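Local atomic coordinates of uncharacterized protein (Bacteroides eggerthii DSM 20697, PDB entry 4ECO), a protein that is of unknown function but is built as a leucine-rich repeat solenoid, a fold that commonly serves in protein binding. Residues G74-L77 / V83-L86; N412-G415 / K420-D423. All coordinates share one frame; numbering follows the deposited sequence.

The same curved leucine-rich repeat chain is held at short range in two different ways, according to place. Contact 1 pairs strands 75-77 and 83-87 near the start of the solenoid; contact 2 brings together two parts of the loop between strands 404-408 and 435-439. Their centres lie about 54 Å apart, on opposite sides of the centre of the chain, and they share no element. Contact 1, partly buried, relies on backbone hydrogen bonds, a hydroxyl pair and a row of aliphatic branches. Contact 2 is the more buried of the two yet smaller, and it substitutes a bridging water and a CA-H...O approach for strand pairing.

Contact 1: G74-L77 / V83-L86; sequences GVSL and VTGL
S76 faces T84 and G85 together, which makes a classic beta bulge in the short antiparallel hairpin of strands 75-77 and 83-87. The backbone bonds gather on this serine. S76 N donates to G85 O at 3.2 Å. In return S76 O takes T84 N at 2.8 Å in a nearly straight bond, and G85 N more weakly, so one carbonyl serves both residues of the bulge.

Apolar contacts occupy the face bearing V75, L77, V83 and L86. V83 divides its branches, CG1 meeting V75 CG1 and CG2 meeting L77 CD2, each pair at 3.9 Å. V75 CG2 runs beside L86 CD1, the two side chains pointing the same way. Y32 and L35 of helix 27-41, together with W60, pack on this face, while strand 83-87 also pairs in parallel with 109-111. The hairpin thus adds an antiparallel strand at the amino-terminal end of the repeat ladder, consistent with a capping role.

A hydroxyl pair spans the bulge: with chi1 of 75° and 68°, both oxygens sit between their own backbone N and carbonyl carbon, and S76 OG and T84 OG1 share a hydrogen bond of 2.9 Å.

Contact 2: N412-G415 / K420-D423; sequences NEIG and KNFD
K420 O is the polar atom on which this contact turns, approached both by a water and by the backbone of G415. The water donates to K420 O at 2.7 Å and accepts a weak, longer bond from G415 N at 3.3 Å, bridging the two parts of the loop. Beside it G415 CA reaches K420 O at 3.3 Å in a CA-H...O contact, with 143° at the hydrogen. G415 comes this close with a positive phi of 88°.

Around this polar centre the packing is modest. With CG1 beside the backbone N (chi1 -63°), I414 has CG2 anti to that N, and this methyl lies 3.9 Å from N421 O and 4.1 Å from N421 CB. The amide of N421 bends back toward the glycine, leaving its OD1 3.8 Å from G415 CA, while its ND2 is held elsewhere, by K447 O. Within 420-423, the CB of N421 also rests over one face of the F422 ring, offset toward the rim. K420 starts its side chain away from 412-415, and the residue is exposed.

The arrangement illustrates how a leucine-rich repeat can carry an irregular excursion on its regular frame. N412 OD1 accepts from L389 N and its ND2 donates to F384 O and F409 O, while N443 OD1 accepts from I414 N, the pattern of the asparagine ladder in this fold. Backbone bonds tie E413 to L389, I414 to Q444 and N421 to I392. The contact lies within the long loop that leaves strand 404-408 and returns to its parallel neighbour, strand 435-439.

Contact 1: G74-L77 / V83-L86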
loop_
_atom_site.group_PDB
_atom_site.type_symbol
_atom_site.label_atom_id
_atom_site.label_comp_id
_atom_site.label_asym_id
_atom_site.label_seq_id
_atom_site.Cartn_x
_atom_site.Cartn_y
_atom_site.Cartn_z
ATOM N N GLY A 74 25.566 4.995 14.378
ATOM C CA GLY A 74 25.083 5.548 13.117
ATOM C C GLY A 74 26.168 5.782 12.081
ATOM O O GLY A 74 25.896 6.300 10.982
ATOM N N VAL A 75 27.419 5.392 12.431
ATOM C CA VAL A 75 28.578 5.552 11.557
ATOM C C VAL A 75 29.217 4.206 11.306
ATOM O O VAL A 75 29.519 3.488 12.251
ATOM C CB VAL A 75 29.631 6.555 12.108
ATOM C CG1 VAL A 75 30.847 6.638 11.185
ATOM C CG2 VAL A 75 29.022 7.941 12.330
ATOM N N SER A 76 29.421 3.884 10.013
ATOM C CA SER A 76 30.137 2.715 9.512
ATOM C C SER A 76 31.485 3.153 8.913
ATOM O O SER A 76 31.582 4.191 8.239
ATOM C CB SER A 76 29.309 1.965 8.467
ATOM O OG SER A 76 29.250 2.601 7.201
ATOM N N LEU A 77 32.508 2.349 9.160
ATOM C CA LEU A 77 33.846 2.569 8.616
ATOM C C LEU A 77 34.253 1.414 7.702
ATOM O O LEU A 77 33.555 0.403 7.620
ATOM C CB LEU A 77 34.897 2.725 9.748
ATOM C CG LEU A 77 34.565 3.616 10.926
ATOM C CD1 LEU A 77 35.655 3.568 11.912
ATOM C CD2 LEU A 77 34.260 5.072 10.490
ATOM N N VAL A 83 35.084 6.719 6.802
ATOM C CA VAL A 83 33.630 6.770 7.001
ATOM C C VAL A 83 32.939 6.369 5.707
ATOM O O VAL A 83 33.144 7.036 4.693
ATOM C CB VAL A 83 33.143 8.159 7.500
ATOM C CG1 VAL A 83 31.625 8.171 7.667
ATOM C CG2 VAL A 83 33.827 8.557 8.801
ATOM N N THR A 84 32.128 5.290 5.739
ATOM C CA THR A 84 31.433 4.813 4.544
ATOM C C THR A 84 29.914 4.996 4.694
ATOM O O THR A 84 29.189 4.932 3.697
ATOM C CB THR A 84 31.801 3.352 4.222
ATOM O OG1 THR A 84 31.294 2.455 5.212
ATOM C CG2 THR A 84 33.292 3.159 4.027
ATOM N N GLY A 85 29.458 5.300 5.904
ATOM C CA GLY A 85 28.043 5.517 6.181
ATOM C C GLY A 85 27.832 6.444 7.344
ATOM O O GLY A 85 28.609 6.441 8.294
ATOM N N LEU A 86 26.810 7.266 7.265
ATOM C CA LEU A 86 26.530 8.254 8.303
ATOM C C LEU A 86 25.031 8.494 8.371
ATOM O O LEU A 86 24.411 8.920 7.383
ATOM C CB LEU A 86 27.318 9.564 8.020
ATOM C CG LEU A 86 26.899 10.873 8.700
ATOM C CD1 LEU A 86 26.802 10.723 10.180
ATOM C CD2 LEU A 86 27.893 11.973 8.410
#

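Contact 2: N412-G415 / K420-D423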
loop_
_atom_site.group_PDB
_atom_site.type_symbol
_atom_site.label_atom_id
_atom_site.label_comp_id
_atom_site.label_asym_id
_atom_site.label_seq_id
_atom_site.Cartn_x
_atom_site.Cartn_y
_atom_site.Cartn_z
ATOM N N ASN A 412 -15.852 3.844 -5.099
ATOM C CA ASN A 412 -15.858 4.568 -6.362
ATOM C C ASN A 412 -17.314 4.827 -6.724
ATOM O O ASN A 412 -18.185 4.753 -5.848
ATOM C CB ASN A 412 -15.079 3.816 -7.459
ATOM C CG ASN A 412 -13.600 4.142 -7.491
ATOM O OD1 ASN A 412 -13.201 5.280 -7.742
ATOM N ND2 ASN A 412 -12.752 3.152 -7.241
ATOM N N GLU A 413 -17.572 5.185 -7.987
ATOM C CA GLU A 413 -18.909 5.488 -8.481
ATOM C C GLU A 413 -19.211 4.618 -9.701
ATOM O O GLU A 413 -19.879 5.066 -10.639
ATOM C CB GLU A 413 -19.015 6.982 -8.793
ATOM C CG GLU A 413 -19.323 7.772 -7.545
ATOM C CD GLU A 413 -18.744 9.167 -7.480
ATOM O OE1 GLU A 413 -19.023 9.984 -8.388
ATOM O OE2 GLU A 413 -18.049 9.456 -6.477
ATOM N N ILE A 414 -18.713 3.360 -9.684
ATOM C CA ILE A 414 -18.881 2.398 -10.787
ATOM C C ILE A 414 -20.351 1.995 -10.850
ATOM O O ILE A 414 -20.932 1.666 -9.821
ATOM C CB ILE A 414 -17.914 1.195 -10.633
ATOM C CG1 ILE A 414 -16.431 1.697 -10.727
ATOM C CG2 ILE A 414 -18.211 0.087 -11.646
ATOM C CD1 ILE A 414 -15.403 0.789 -10.167
ATOM N N GLY A 415 -20.937 2.118 -12.045
ATOM C CA GLY A 415 -22.342 1.822 -12.325
ATOM C C GLY A 415 -23.278 3.005 -12.094
ATOM O O GLY A 415 -24.501 2.882 -12.244
ATOM N N LYS A 420 -23.968 1.493 -16.069
ATOM C CA LYS A 420 -22.913 0.860 -16.860
ATOM C C LYS A 420 -21.647 0.753 -16.021
ATOM O O LYS A 420 -21.192 1.758 -15.462
ATOM C CB LYS A 420 -22.652 1.638 -18.173
ATOM C CG LYS A 420 -23.887 1.838 -19.051
ATOM C CD LYS A 420 -24.502 0.532 -19.541
ATOM C CE LYS A 420 -25.887 0.716 -20.119
ATOM N NZ LYS A 420 -26.598 -0.588 -20.233
ATOM N N ASN A 421 -21.094 -0.471 -15.915
ATOM C CA ASN A 421 -19.890 -0.749 -15.123
ATOM C C ASN A 421 -18.624 -0.539 -15.957
ATOM O O ASN A 421 -17.506 -0.426 -15.405
ATOM C CB ASN A 421 -19.932 -2.173 -14.571
ATOM C CG ASN A 421 -21.216 -2.530 -13.864
ATOM O OD1 ASN A 421 -21.685 -1.825 -12.973
ATOM N ND2 ASN A 421 -21.826 -3.626 -14.271
ATOM N N PHE A 422 -18.808 -0.487 -17.302
ATOM C CA PHE A 422 -17.729 -0.314 -18.288
ATOM C C PHE A 422 -18.120 0.748 -19.268
ATOM O O PHE A 422 -19.293 0.837 -19.633
ATOM C CB PHE A 422 -17.428 -1.642 -19.009
ATOM C CG PHE A 422 -17.333 -2.841 -18.081
ATOM C CD1 PHE A 422 -16.180 -3.081 -17.336
ATOM C CD2 PHE A 422 -18.414 -3.704 -17.922
ATOM C CE1 PHE A 422 -16.107 -4.175 -16.466
ATOM C CE2 PHE A 422 -18.337 -4.790 -17.046
ATOM C CZ PHE A 422 -17.180 -5.023 -16.331
ATOM N N ASP A 423 -17.146 1.591 -19.668
ATOM C CA ASP A 423 -17.375 2.722 -20.584
ATOM C C ASP A 423 -18.067 2.246 -21.840
ATOM O O ASP A 423 -17.523 1.404 -22.556
ATOM C CB ASP A 423 -16.068 3.465 -20.940
ATOM C CG ASP A 423 -16.227 4.859 -21.538
ATOM O OD1 ASP A 423 -17.370 5.216 -21.960
ATOM O OD2 ASP A 423 -15.212 5.589 -21.609
HETATM O O HOH W 1 -20.922 4.282 -14.525
#